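Local coordinates for uncharacterized protein (Bacteroides uniformis, PDB 4JPQ) that is of unknown function but belongs to carbohydrate-binding family 9 and probably binds carbohydrate, at residues 40-45 and 206-211; 45-50 and 192-197; 50-55 and 65-70; 180-185 and 196-201. All blocks are in the same frame, centred on the assembly; numbering follows the deposited sequence.

Contact 1 of 4, residues 40-45 and 206-211; sequences VNWKDY and PMFHCP
The turn bond from Y45 N to W42 O, 3.0 Å long, closes a turn in 40-45, and the rings of W42 and Y45 flanking it both touch one proline, P206. W42 carries most of the contact. P206 CA stands 3.5 Å from the centroid of the W42 six-membered ring and 8° off the ring normal, which is a CH-pi contact squarely over the face. The proline ring continues the cover, with P206 CG 3.8 Å from W42 CD2. On the opposite indole face N41 CB lies 3.4 Å above the plane of the W42 ring, so the ring is sandwiched between its chain neighbour and P206. The W42 chi1 of -52°, with CG beside the backbone N, turns the indole to 206-208. F208 arrives at the edge, F208 CE1 being 4.1 Å from W42 CZ3. Y45 crosses the proline at about a right angle, with Y45 CD2 4.0 Å from P206 CG. The indole NE1 bonds to L203 O. F208 N bonds a 3-cyclohexyl-1-propylsulfonic acid, probably from the crystallisation liquor, which also lies close to Y45. The loops therefore meet through apolar and CH-pi packing, and the bound molecule beside these aromatics is consistent with a ligand pocket.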
loop_
_atom_site.group_PDB
_atom_site.type_symbol
_atom_site.label_atom_id
_atom_site.label_comp_id
_atom_site.label_asym_id
_atom_site.label_seq_id
_atom_site.Cartn_x
_atom_site.Cartn_y
_atom_site.Cartn_z
ATOM N N VAL A 40 1.755 15.967 3.911
ATOM C CA VAL A 40 2.757 16.550 3.017
ATOM C C VAL A 40 3.946 16.847 3.921
ATOM O O VAL A 40 4.033 17.917 4.526
ATOM C CB VAL A 40 2.218 17.844 2.347
ATOM C CG1 VAL A 40 3.275 18.499 1.465
ATOM C CG2 VAL A 40 0.961 17.542 1.533
ATOM N N ASN A 41 4.852 15.880 4.029
ATOM C CA ASN A 41 6.023 15.988 4.922
ATOM C C ASN A 41 7.131 16.910 4.445
ATOM O O ASN A 41 7.890 17.392 5.284
ATOM C CB ASN A 41 6.636 14.616 5.174
ATOM C CG ASN A 41 5.692 13.677 5.893
ATOM O OD1 ASN A 41 5.319 13.930 7.037
ATOM N ND2 ASN A 41 5.331 12.563 5.244
ATOM N N TRP A 42 7.231 17.138 3.125
ATOM C CA TRP A 42 8.279 17.972 2.527
ATOM C C TRP A 42 7.687 19.085 1.666
ATOM O O TRP A 42 7.085 18.808 0.630
ATOM C CB TRP A 42 9.227 17.087 1.717
ATOM C CG TRP A 42 9.706 15.950 2.559
ATOM C CD1 TRP A 42 10.697 15.985 3.484
ATOM C CD2 TRP A 42 9.158 14.635 2.599
ATOM N NE1 TRP A 42 10.819 14.769 4.087
ATOM C CE2 TRP A 42 9.888 13.914 3.564
ATOM C CE3 TRP A 42 8.118 13.989 1.906
ATOM C CZ2 TRP A 42 9.615 12.568 3.866
ATOM C CZ3 TRP A 42 7.846 12.647 2.208
ATOM C CH2 TRP A 42 8.594 11.955 3.188
ATOM N N LYS A 43 7.870 20.339 2.097
ATOM C CA LYS A 43 7.358 21.536 1.381
ATOM C C LYS A 43 7.961 21.697 -0.030
ATOM O O LYS A 43 7.423 22.439 -0.849
ATOM C CB LYS A 43 7.592 22.811 2.203
ATOM C CG LYS A 43 6.996 22.831 3.617
ATOM C CD LYS A 43 7.507 24.033 4.396
ATOM C CE LYS A 43 7.166 23.990 5.890
ATOM N NZ LYS A 43 5.756 24.350 6.186
ATOM N N ASP A 44 9.093 21.032 -0.284
ATOM C CA ASP A 44 9.691 20.905 -1.624
ATOM C C ASP A 44 8.712 20.322 -2.638
ATOM O O ASP A 44 8.744 20.702 -3.802
ATOM C CB ASP A 44 10.859 19.886 -1.655
ATOM C CG ASP A 44 11.834 20.029 -0.530
ATOM O OD1 ASP A 44 11.396 19.779 0.609
ATOM O OD2 ASP A 44 13.024 20.290 -0.786
ATOM N N TYR A 45 7.921 19.338 -2.203
ATOM C CA TYR A 45 6.912 18.667 -3.037
ATOM C C TYR A 45 5.555 18.925 -2.391
ATOM O O TYR A 45 5.069 18.091 -1.608
ATOM C CB TYR A 45 7.244 17.171 -3.193
ATOM C CG TYR A 45 8.569 16.966 -3.924
ATOM C CD1 TYR A 45 8.617 16.918 -5.315
ATOM C CD2 TYR A 45 9.775 16.857 -3.223
ATOM C CE1 TYR A 45 9.818 16.743 -5.990
ATOM C CE2 TYR A 45 10.990 16.680 -3.891
ATOM C CZ TYR A 45 11.008 16.622 -5.283
ATOM O OH TYR A 45 12.185 16.461 -5.992
ATOM N N PRO A 206 12.374 13.404 1.034
ATOM C CA PRO A 206 11.491 12.240 0.783
ATOM C C PRO A 206 12.130 10.873 0.862
ATOM O O PRO A 206 12.888 10.475 -0.022
ATOM C CB PRO A 206 10.926 12.512 -0.613
ATOM C CG PRO A 206 10.944 13.989 -0.688
ATOM C CD PRO A 206 12.251 14.367 -0.070
HETATM N N MSE A 207 11.839 10.193 1.965
HETATM C CA MSE A 207 12.353 8.864 2.264
HETATM C C MSE A 207 11.230 8.083 2.907
HETATM O O MSE A 207 10.689 8.516 3.913
HETATM C CB MSE A 207 13.521 9.108 3.205
HETATM C CG MSE A 207 14.701 9.758 2.484
HETATM SE SE MSE A 207 16.329 9.483 3.501
HETATM C CE MSE A 207 16.579 11.301 4.218
ATOM N N PHE A 208 10.857 6.952 2.316
ATOM C CA PHE A 208 9.761 6.120 2.824
ATOM C C PHE A 208 10.190 4.870 3.586
ATOM O O PHE A 208 9.376 4.331 4.332
ATOM C CB PHE A 208 8.824 5.665 1.678
ATOM C CG PHE A 208 7.982 6.757 1.032
ATOM C CD1 PHE A 208 7.528 7.898 1.723
ATOM C CD2 PHE A 208 7.534 6.564 -0.271
ATOM C CE1 PHE A 208 6.729 8.842 1.093
ATOM C CE2 PHE A 208 6.724 7.500 -0.895
ATOM C CZ PHE A 208 6.321 8.641 -0.211
ATOM N N HIS A 209 11.429 4.401 3.411
ATOM C CA HIS A 209 11.926 3.180 4.088
ATOM C C HIS A 209 12.406 3.467 5.533
ATOM O O HIS A 209 13.551 3.179 5.893
ATOM C CB HIS A 209 13.017 2.533 3.225
ATOM C CG HIS A 209 12.523 2.043 1.901
ATOM N ND1 HIS A 209 12.248 0.717 1.652
ATOM C CD2 HIS A 209 12.233 2.709 0.759
ATOM C CE1 HIS A 209 11.821 0.585 0.407
ATOM N NE2 HIS A 209 11.801 1.779 -0.157
ATOM N N CYS A 210 11.484 3.954 6.374
ATOM C CA CYS A 210 11.778 4.438 7.735
ATOM C C CYS A 210 10.828 3.868 8.797
ATOM O O CYS A 210 9.858 4.525 9.185
ATOM C CB CYS A 210 11.735 5.964 7.726
ATOM S SG CYS A 210 10.259 6.597 6.914
ATOM N N PRO A 211 11.117 2.641 9.279
ATOM C CA PRO A 211 10.342 1.985 10.335
ATOM C C PRO A 211 10.110 2.785 11.622
ATOM O O PRO A 211 9.106 2.554 12.290
ATOM C CB PRO A 211 11.165 0.732 10.647
ATOM C CG PRO A 211 11.822 0.408 9.367
ATOM C CD PRO A 211 12.162 1.735 8.756
#

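Contact 2 of 4, residues 45-50 and 192-197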
loop_
_atom_site.group_PDB
_atom_site.type_symbol
_atom_site.label_atom_id
_atom_site.label_comp_id
_atom_site.label_asym_id
_atom_site.label_seq_id
_atom_site.Cartn_x
_atom_site.Cartn_y
_atom_site.Cartn_z
ATOM N N TYR A 45 7.921 19.338 -2.203
ATOM C CA TYR A 45 6.912 18.667 -3.037
ATOM C C TYR A 45 5.555 18.925 -2.391
ATOM O O TYR A 45 5.069 18.091 -1.608
ATOM C CB TYR A 45 7.244 17.171 -3.193
ATOM C CG TYR A 45 8.569 16.966 -3.924
ATOM C CD1 TYR A 45 8.617 16.918 -5.315
ATOM C CD2 TYR A 45 9.775 16.857 -3.223
ATOM C CE1 TYR A 45 9.818 16.743 -5.990
ATOM C CE2 TYR A 45 10.990 16.680 -3.891
ATOM C CZ TYR A 45 11.008 16.622 -5.283
ATOM O OH TYR A 45 12.185 16.461 -5.992
ATOM N N PRO A 46 4.947 20.093 -2.708
ATOM C CA PRO A 46 3.691 20.502 -2.086
ATOM C C PRO A 46 2.408 19.942 -2.674
ATOM O O PRO A 46 1.360 20.072 -2.024
ATOM C CB PRO A 46 3.709 22.025 -2.281
ATOM C CG PRO A 46 4.351 22.189 -3.599
ATOM C CD PRO A 46 5.424 21.140 -3.640
ATOM N N TYR A 47 2.467 19.334 -3.859
ATOM C CA TYR A 47 1.260 18.792 -4.490
ATOM C C TYR A 47 0.641 17.686 -3.624
ATOM O O TYR A 47 1.310 16.708 -3.303
ATOM C CB TYR A 47 1.545 18.304 -5.919
ATOM C CG TYR A 47 0.352 17.705 -6.633
ATOM C CD1 TYR A 47 -0.887 18.360 -6.640
ATOM C CD2 TYR A 47 0.465 16.505 -7.358
ATOM C CE1 TYR A 47 -1.982 17.817 -7.301
ATOM C CE2 TYR A 47 -0.626 15.963 -8.031
ATOM C CZ TYR A 47 -1.844 16.622 -7.996
ATOM O OH TYR A 47 -2.935 16.109 -8.635
ATOM N N LYS A 48 -0.602 17.921 -3.187
ATOM C CA LYS A 48 -1.392 16.994 -2.371
ATOM C C LYS A 48 -2.612 16.557 -3.190
ATOM O O LYS A 48 -3.669 17.200 -3.118
ATOM C CB LYS A 48 -1.848 17.670 -1.061
ATOM C CG LYS A 48 -2.703 16.801 -0.123
ATOM C CD LYS A 48 -3.487 17.621 0.892
ATOM C CE LYS A 48 -2.581 18.316 1.896
ATOM N NZ LYS A 48 -3.369 19.008 2.949
ATOM N N PRO A 49 -2.468 15.489 -3.993
ATOM C CA PRO A 49 -3.651 14.955 -4.657
ATOM C C PRO A 49 -4.537 14.313 -3.597
ATOM O O PRO A 49 -4.038 13.827 -2.591
ATOM C CB PRO A 49 -3.087 13.904 -5.609
ATOM C CG PRO A 49 -1.795 13.504 -4.999
ATOM C CD PRO A 49 -1.252 14.771 -4.412
ATOM N N GLU A 50 -5.841 14.344 -3.823
ATOM C CA GLU A 50 -6.821 13.858 -2.858
ATOM C C GLU A 50 -6.790 12.324 -2.847
ATOM O O GLU A 50 -7.160 11.686 -3.831
ATOM C CB GLU A 50 -8.190 14.414 -3.228
ATOM C CG GLU A 50 -9.284 14.198 -2.207
ATOM C CD GLU A 50 -10.630 14.669 -2.718
ATOM O OE1 GLU A 50 -10.689 15.718 -3.406
ATOM O OE2 GLU A 50 -11.628 13.975 -2.428
ATOM N N THR A 192 3.783 16.182 -12.175
ATOM C CA THR A 192 3.971 16.831 -10.878
ATOM C C THR A 192 4.270 15.727 -9.852
ATOM O O THR A 192 3.339 15.152 -9.263
ATOM C CB THR A 192 2.731 17.652 -10.456
ATOM O OG1 THR A 192 2.259 18.416 -11.563
ATOM C CG2 THR A 192 3.080 18.599 -9.302
ATOM N N PRO A 193 5.564 15.394 -9.657
ATOM C CA PRO A 193 5.870 14.367 -8.656
ATOM C C PRO A 193 5.481 14.864 -7.273
ATOM O O PRO A 193 5.462 16.074 -7.024
ATOM C CB PRO A 193 7.386 14.154 -8.789
ATOM C CG PRO A 193 7.747 14.714 -10.111
ATOM C CD PRO A 193 6.773 15.815 -10.391
ATOM N N HIS A 194 5.164 13.925 -6.399
ATOM C CA HIS A 194 4.688 14.241 -5.060
ATOM C C HIS A 194 4.931 13.092 -4.121
ATOM O O HIS A 194 5.190 11.965 -4.558
ATOM C CB HIS A 194 3.209 14.535 -5.128
ATOM C CG HIS A 194 2.423 13.437 -5.752
ATOM N ND1 HIS A 194 2.262 13.320 -7.113
ATOM C CD2 HIS A 194 1.790 12.381 -5.203
ATOM C CE1 HIS A 194 1.541 12.245 -7.370
ATOM N NE2 HIS A 194 1.248 11.659 -6.229
ATOM N N PHE A 195 4.859 13.392 -2.830
ATOM C CA PHE A 195 5.137 12.408 -1.775
ATOM C C PHE A 195 4.223 12.631 -0.573
ATOM O O PHE A 195 4.360 13.638 0.133
ATOM C CB PHE A 195 6.606 12.515 -1.373
ATOM C CG PHE A 195 7.541 12.216 -2.490
ATOM C CD1 PHE A 195 7.734 10.895 -2.906
ATOM C CD2 PHE A 195 8.178 13.238 -3.178
ATOM C CE1 PHE A 195 8.589 10.589 -3.966
ATOM C CE2 PHE A 195 9.025 12.947 -4.247
ATOM C CZ PHE A 195 9.236 11.617 -4.640
ATOM N N LEU A 196 3.291 11.696 -0.382
ATOM C CA LEU A 196 2.268 11.735 0.668
ATOM C C LEU A 196 2.326 10.502 1.553
ATOM O O LEU A 196 2.634 9.409 1.075
ATOM C CB LEU A 196 0.883 11.842 0.035
ATOM C CG LEU A 196 0.315 13.242 -0.211
ATOM C CD1 LEU A 196 1.306 14.227 -0.804
ATOM C CD2 LEU A 196 -0.937 13.147 -1.073
ATOM N N SER A 197 2.049 10.699 2.843
ATOM C CA SER A 197 2.033 9.605 3.829
ATOM C C SER A 197 0.819 9.706 4.749
ATOM O O SER A 197 0.172 10.768 4.839
ATOM C CB SER A 197 3.300 9.598 4.685
ATOM O OG SER A 197 3.279 10.652 5.647
HETATM O O HOH W 1 3.809 15.814 -2.128
HETATM O O HOH W 2 4.945 18.373 -5.524
#
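Y45 and F195 point the same way and meet as a T-shaped pair: the edge of F195 faces the Y45 ring, with planes at 90° and ring centroids 5.2 Å apart. A second, offset edge-to-face pair is turned similarly, the edge of Y47 toward the face of H194, planes at 89°. P49 packs over a face of the same imidazole, P49 CG lying 4.0 Å from the H194 centroid, and its CD covers a face of Y47. The imidazole's rotation is fixed by H194 ND1 donating to T192 O at 3.0 Å, almost straight at 177° and in the ring plane. Here the loop leading into strand 50-57 crosses, nearly at right angles, the chain entering strand 195-197. Backbone polar atoms in the crossing are bridged by water: water 2 accepts from Y47 N and donates to P193 O at 2.8 Å, while water 1 accepts from F195 N at 2.7 Å and lies beside Y45 O and Y47 O. Deeper, P49 CD packs on L196 CD2 at 3.7 Å. H194 NE2 pairs with K185 NZ, and Y47 OH with A71 N.

Contact 3 of 4, residues 50-55 and 65-70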
loop_
_atom_site.group_PDB
_atom_site.type_symbol
_atom_site.label_atom_id
_atom_site.label_comp_id
_atom_site.label_asym_id
_atom_site.label_seq_id
_atom_site.Cartn_x
_atom_site.Cartn_y
_atom_site.Cartn_z
ATOM N N GLU A 50 -5.841 14.344 -3.823
ATOM C CA GLU A 50 -6.821 13.858 -2.858
ATOM C C GLU A 50 -6.790 12.324 -2.847
ATOM O O GLU A 50 -7.160 11.686 -3.831
ATOM C CB GLU A 50 -8.190 14.414 -3.228
ATOM C CG GLU A 50 -9.284 14.198 -2.207
ATOM C CD GLU A 50 -10.630 14.669 -2.718
ATOM O OE1 GLU A 50 -10.689 15.718 -3.406
ATOM O OE2 GLU A 50 -11.628 13.975 -2.428
ATOM N N VAL A 51 -6.304 11.750 -1.742
ATOM C CA VAL A 51 -6.164 10.295 -1.584
ATOM C C VAL A 51 -6.686 9.820 -0.226
ATOM O O VAL A 51 -6.437 10.451 0.799
ATOM C CB VAL A 51 -4.684 9.861 -1.743
ATOM C CG1 VAL A 51 -4.511 8.349 -1.566
ATOM C CG2 VAL A 51 -4.154 10.300 -3.104
ATOM N N SER A 52 -7.409 8.704 -0.239
ATOM C CA SER A 52 -7.894 8.064 0.973
ATOM C C SER A 52 -7.723 6.547 0.833
ATOM O O SER A 52 -7.559 6.024 -0.281
ATOM C CB SER A 52 -9.347 8.445 1.268
ATOM O OG SER A 52 -10.230 7.918 0.303
ATOM N N PHE A 53 -7.726 5.860 1.970
ATOM C CA PHE A 53 -7.597 4.412 1.997
ATOM C C PHE A 53 -8.387 3.794 3.150
ATOM O O PHE A 53 -8.888 4.506 4.002
ATOM C CB PHE A 53 -6.122 4.020 2.115
ATOM C CG PHE A 53 -5.543 4.230 3.490
ATOM C CD1 PHE A 53 -5.192 5.498 3.922
ATOM C CD2 PHE A 53 -5.352 3.149 4.355
ATOM C CE1 PHE A 53 -4.661 5.698 5.193
ATOM C CE2 PHE A 53 -4.820 3.336 5.622
ATOM C CZ PHE A 53 -4.474 4.614 6.044
ATOM N N ARG A 54 -8.493 2.467 3.150
ATOM C CA ARG A 54 -9.115 1.742 4.253
ATOM C C ARG A 54 -8.603 0.323 4.290
ATOM O O ARG A 54 -8.178 -0.224 3.277
ATOM C CB ARG A 54 -10.630 1.765 4.213
ATOM C CG ARG A 54 -11.231 1.180 2.963
ATOM C CD ARG A 54 -12.735 1.207 3.043
ATOM N NE ARG A 54 -13.326 0.734 1.799
ATOM C CZ ARG A 54 -14.638 0.677 1.548
ATOM N NH1 ARG A 54 -15.554 1.010 2.465
ATOM N NH2 ARG A 54 -15.056 0.234 0.365
ATOM N N ILE A 55 -8.669 -0.252 5.481
ATOM C CA ILE A 55 -8.080 -1.531 5.746
ATOM C C ILE A 55 -8.928 -2.394 6.688
ATOM O O ILE A 55 -9.572 -1.889 7.607
ATOM C CB ILE A 55 -6.633 -1.309 6.277
ATOM C CG1 ILE A 55 -5.869 -2.646 6.369
ATOM C CG2 ILE A 55 -6.625 -0.526 7.604
ATOM C CD1 ILE A 55 -4.418 -2.497 6.732
ATOM N N HIS A 65 -7.877 -0.966 0.318
ATOM C CA HIS A 65 -8.623 -0.286 -0.716
ATOM C C HIS A 65 -8.221 1.182 -0.686
ATOM O O HIS A 65 -8.429 1.839 0.322
ATOM C CB HIS A 65 -10.132 -0.470 -0.484
ATOM C CG HIS A 65 -10.992 0.174 -1.527
ATOM N ND1 HIS A 65 -12.130 0.888 -1.225
ATOM C CD2 HIS A 65 -10.850 0.254 -2.867
ATOM C CE1 HIS A 65 -12.666 1.358 -2.334
ATOM N NE2 HIS A 65 -11.911 0.983 -3.345
ATOM N N TYR A 66 -7.605 1.651 -1.769
ATOM C CA TYR A 66 -7.181 3.030 -1.950
ATOM C C TYR A 66 -8.079 3.707 -2.964
ATOM O O TYR A 66 -8.450 3.082 -3.965
ATOM C CB TYR A 66 -5.774 3.079 -2.553
ATOM C CG TYR A 66 -4.655 2.599 -1.680
ATOM C CD1 TYR A 66 -4.273 1.255 -1.682
ATOM C CD2 TYR A 66 -3.927 3.498 -0.882
ATOM C CE1 TYR A 66 -3.215 0.806 -0.893
ATOM C CE2 TYR A 66 -2.868 3.058 -0.091
ATOM C CZ TYR A 66 -2.515 1.715 -0.104
ATOM O OH TYR A 66 -1.484 1.259 0.670
ATOM N N LYS A 67 -8.377 4.987 -2.735
ATOM C CA LYS A 67 -9.108 5.850 -3.687
ATOM C C LYS A 67 -8.214 7.063 -3.950
ATOM O O LYS A 67 -7.710 7.665 -3.009
ATOM C CB LYS A 67 -10.443 6.303 -3.121
ATOM C CG LYS A 67 -11.515 5.223 -3.056
ATOM C CD LYS A 67 -12.728 5.642 -2.222
ATOM C CE LYS A 67 -13.473 6.860 -2.755
ATOM N NZ LYS A 67 -14.712 7.092 -1.960
ATOM N N VAL A 68 -8.041 7.427 -5.218
ATOM C CA VAL A 68 -7.185 8.550 -5.636
ATOM C C VAL A 68 -7.867 9.473 -6.656
ATOM O O VAL A 68 -8.637 9.002 -7.484
ATOM C CB VAL A 68 -5.912 7.985 -6.310
ATOM C CG1 VAL A 68 -5.007 9.094 -6.830
ATOM C CG2 VAL A 68 -5.147 7.078 -5.352
ATOM N N LYS A 69 -7.583 10.777 -6.560
ATOM C CA LYS A 69 -7.975 11.782 -7.562
ATOM C C LYS A 69 -6.744 12.683 -7.762
ATOM O O LYS A 69 -6.352 13.384 -6.830
ATOM C CB LYS A 69 -9.212 12.599 -7.163
ATOM C CG LYS A 69 -9.812 13.394 -8.340
ATOM C CD LYS A 69 -11.078 14.185 -8.015
ATOM C CE LYS A 69 -10.781 15.403 -7.151
ATOM N NZ LYS A 69 -11.954 16.315 -7.060
ATOM N N GLU A 70 -6.132 12.633 -8.956
ATOM C CA GLU A 70 -4.911 13.414 -9.293
ATOM C C GLU A 70 -4.888 13.946 -10.719
ATOM O O GLU A 70 -5.668 13.507 -11.564
ATOM C CB GLU A 70 -3.633 12.606 -9.011
ATOM C CG GLU A 70 -3.550 11.261 -9.715
ATOM C CD GLU A 70 -2.288 10.477 -9.371
ATOM O OE1 GLU A 70 -1.191 11.074 -9.243
ATOM O OE2 GLU A 70 -2.388 9.234 -9.260
#
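With chi1 at 59°, CG of R54 sits between its backbone N and carbonyl carbon, and from there the chain runs extended to NE; H65 has CG opposite its own N (chi1 -179°). The two side chains thus lie side by side, and R54 NE donates to H65 ND1 at 3.3 Å; NE lies near the imidazole plane of H65, while ND1 sits tilted out of the guanidinium plane of R54. These residues form the hydrogen-bonded pair at one end of an antiparallel ladder, in which S52 with K67 and E50 with K69 are the others. The central rung is the straightest: K67 N to S52 O at 2.8 Å and 177°, answered by S52 N to K67 O at 3.0 Å. The E50 N to K69 O bond is weak, and the E50 OE1 to K69 NZ salt bridge is long at 3.9 Å. V51 with V68 and F53 with Y66, the non-hydrogen-bonded pairs, turn to the other face, where V51 CG2 meets V68 CG1 at 4.0 Å and F53 CB meets Y66 CD2 at 3.8 Å. The ladder belongs to the hairpin of strands 50-57 and 61-70. R54 reaches D28 of helix 23-29 in a salt bridge, H65 NE2 bonds E156 of strand 152-162, and Y66 and V68 pack on V90 of strand 89-95.

Contact 4 of 4, residues 180-185 and 196-201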
loop_
_atom_site.group_PDB
_atom_site.type_symbol
_atom_site.label_atom_id
_atom_site.label_comp_id
_atom_site.label_asym_id
_atom_site.label_seq_id
_atom_site.Cartn_x
_atom_site.Cartn_y
_atom_site.Cartn_z
ATOM N N LYS A 180 3.138 -2.683 12.845
ATOM C CA LYS A 180 3.532 -1.308 12.586
ATOM C C LYS A 180 3.688 -1.099 11.072
ATOM O O LYS A 180 4.251 -1.939 10.381
ATOM C CB LYS A 180 4.809 -0.961 13.354
ATOM C CG LYS A 180 4.652 -1.178 14.863
ATOM C CD LYS A 180 5.443 -0.190 15.697
ATOM C CE LYS A 180 4.764 1.176 15.730
ATOM N NZ LYS A 180 5.632 2.205 16.360
ATOM N N GLY A 181 3.166 0.009 10.562
ATOM C CA GLY A 181 3.256 0.294 9.138
ATOM C C GLY A 181 2.894 1.705 8.738
ATOM O O GLY A 181 2.652 2.568 9.588
ATOM N N ASN A 182 2.887 1.942 7.430
ATOM C CA ASN A 182 2.512 3.245 6.880
ATOM C C ASN A 182 1.982 3.064 5.456
ATOM O O ASN A 182 2.181 1.994 4.836
ATOM C CB ASN A 182 3.723 4.201 6.926
ATOM C CG ASN A 182 3.338 5.675 7.063
ATOM O OD1 ASN A 182 2.217 6.086 6.764
ATOM N ND2 ASN A 182 4.297 6.482 7.514
ATOM N N PHE A 183 1.301 4.100 4.964
ATOM C CA PHE A 183 0.688 4.085 3.632
ATOM C C PHE A 183 1.157 5.308 2.869
ATOM O O PHE A 183 1.253 6.387 3.454
ATOM C CB PHE A 183 -0.837 4.064 3.748
ATOM C CG PHE A 183 -1.351 3.018 4.702
ATOM C CD1 PHE A 183 -1.401 3.278 6.070
ATOM C CD2 PHE A 183 -1.759 1.760 4.243
ATOM C CE1 PHE A 183 -1.851 2.312 6.959
ATOM C CE2 PHE A 183 -2.220 0.797 5.133
ATOM C CZ PHE A 183 -2.260 1.069 6.493
ATOM N N TYR A 184 1.485 5.130 1.582
ATOM C CA TYR A 184 2.002 6.227 0.768
ATOM C C TYR A 184 1.420 6.323 -0.640
ATOM O O TYR A 184 0.937 5.337 -1.203
ATOM C CB TYR A 184 3.527 6.126 0.599
ATOM C CG TYR A 184 4.353 5.824 1.823
ATOM C CD1 TYR A 184 4.400 6.714 2.888
ATOM C CD2 TYR A 184 5.155 4.674 1.889
ATOM C CE1 TYR A 184 5.187 6.456 4.014
ATOM C CE2 TYR A 184 5.940 4.403 3.007
ATOM C CZ TYR A 184 5.974 5.300 4.061
ATOM O OH TYR A 184 6.750 5.019 5.158
ATOM N N LYS A 185 1.539 7.534 -1.191
ATOM C CA LYS A 185 1.192 7.878 -2.570
ATOM C C LYS A 185 2.380 8.629 -3.181
ATOM O O LYS A 185 2.994 9.476 -2.514
ATOM C CB LYS A 185 -0.002 8.801 -2.598
ATOM C CG LYS A 185 -0.395 9.330 -3.968
ATOM C CD LYS A 185 -1.020 8.271 -4.862
ATOM C CE LYS A 185 -1.326 8.801 -6.265
ATOM N NZ LYS A 185 -0.161 8.938 -7.183
ATOM N N LEU A 196 3.291 11.696 -0.382
ATOM C CA LEU A 196 2.268 11.735 0.668
ATOM C C LEU A 196 2.326 10.502 1.553
ATOM O O LEU A 196 2.634 9.409 1.075
ATOM C CB LEU A 196 0.883 11.842 0.035
ATOM C CG LEU A 196 0.315 13.242 -0.211
ATOM C CD1 LEU A 196 1.306 14.227 -0.804
ATOM C CD2 LEU A 196 -0.937 13.147 -1.073
ATOM N N SER A 197 2.049 10.699 2.843
ATOM C CA SER A 197 2.033 9.605 3.829
ATOM C C SER A 197 0.819 9.706 4.749
ATOM O O SER A 197 0.172 10.768 4.839
ATOM C CB SER A 197 3.300 9.598 4.685
ATOM O OG SER A 197 3.279 10.652 5.647
ATOM N N TRP A 198 0.533 8.591 5.428
ATOM C CA TRP A 198 -0.562 8.510 6.386
ATOM C C TRP A 198 -0.074 9.050 7.728
ATOM O O TRP A 198 -0.622 10.048 8.230
ATOM C CB TRP A 198 -1.100 7.073 6.496
ATOM C CG TRP A 198 -1.990 6.868 7.663
ATOM C CD1 TRP A 198 -3.198 7.469 7.900
ATOM C CD2 TRP A 198 -1.743 6.009 8.765
ATOM N NE1 TRP A 198 -3.717 7.029 9.090
ATOM C CE2 TRP A 198 -2.844 6.127 9.640
ATOM C CE3 TRP A 198 -0.699 5.138 9.102
ATOM C CZ2 TRP A 198 -2.930 5.408 10.834
ATOM C CZ3 TRP A 198 -0.785 4.418 10.289
ATOM C CH2 TRP A 198 -1.900 4.558 11.141
ATOM N N SER A 199 0.924 8.378 8.306
ATOM C CA SER A 199 1.518 8.810 9.569
ATOM C C SER A 199 2.704 9.687 9.174
ATOM O O SER A 199 3.355 9.376 8.149
ATOM C CB SER A 199 1.960 7.639 10.437
ATOM O OG SER A 199 2.493 8.110 11.657
ATOM N N PRO A 200 3.000 10.762 9.967
ATOM C CA PRO A 200 4.068 11.683 9.543
ATOM C C PRO A 200 5.498 11.156 9.650
ATOM O O PRO A 200 5.775 10.264 10.453
ATOM C CB PRO A 200 3.868 12.913 10.448
ATOM C CG PRO A 200 2.475 12.797 10.957
ATOM C CD PRO A 200 2.270 11.320 11.118
ATOM N N ILE A 201 6.377 11.745 8.834
ATOM C CA ILE A 201 7.809 11.408 8.736
ATOM C C ILE A 201 8.595 12.703 8.917
ATOM O O ILE A 201 8.274 13.706 8.270
ATOM C CB ILE A 201 8.157 10.777 7.365
ATOM C CG1 ILE A 201 7.454 9.422 7.205
ATOM C CG2 ILE A 201 9.669 10.610 7.206
ATOM C CD1 ILE A 201 7.451 8.883 5.791
#
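One face of the W198 indole receives the edge of F183, offset toward the rim, with planes at 77° and F183 CD1 3.6 Å from W198 CE3; at the indole's own edge lies G181 O. The Y184 ring has S197 CB at its edge, while I201 CD1 approaches Y184 CE1 at 3.8 Å. The polar centre is the N182 amide, swung by chi1 of -151° to the turning chain beyond strand 195-197. N182 OD1 accepts from F183 N at 2.8 Å and S199 N at 3.1 Å, from opposite faces of its plane, plus a weak bond from W198 N. N182 ND2 donates to S199 O at 3.1 Å, which also takes S197 OG at 2.8 Å from its other face. These buried side-chain bonds take over where the antiparallel pairing ends: K185 and L196 exchange two backbone bonds, whereas W198 N to F183 O is already weak. Strand 178-186 of this hairpin also pairs antiparallel with strands 89-95 and 215-219; F183 stacks on F53 of strand 50-57, which also meets W198 edge-to-face, and Y184 stacks on F208.

In the fold
Contacts 1, 2 and 4 cluster, with centres about 9 to 12 Å apart, whereas the centre of contact 3 is about 18 Å from that of contact 1 and about 13 Å from those of contacts 2 and 4. Along the chain, contact 3 is nested inside contact 2, contact 2 inside contact 1, and contact 4 follows contact 3 within the loop that contact 1 closes. Y45 joins contacts 1 and 2, E50 joins 2 and 3, and strand 195-197 serves both 2 and 4. The salt bridge from E70 OE2 to K185 NZ, 3.1 Å, ties the hairpins of contacts 3 and 4. These two centre about 10 and 9 Å from the chain centre, contacts 1 and 2 about 16 Å; the outer aromatic loops may line a ligand site, though this is not established.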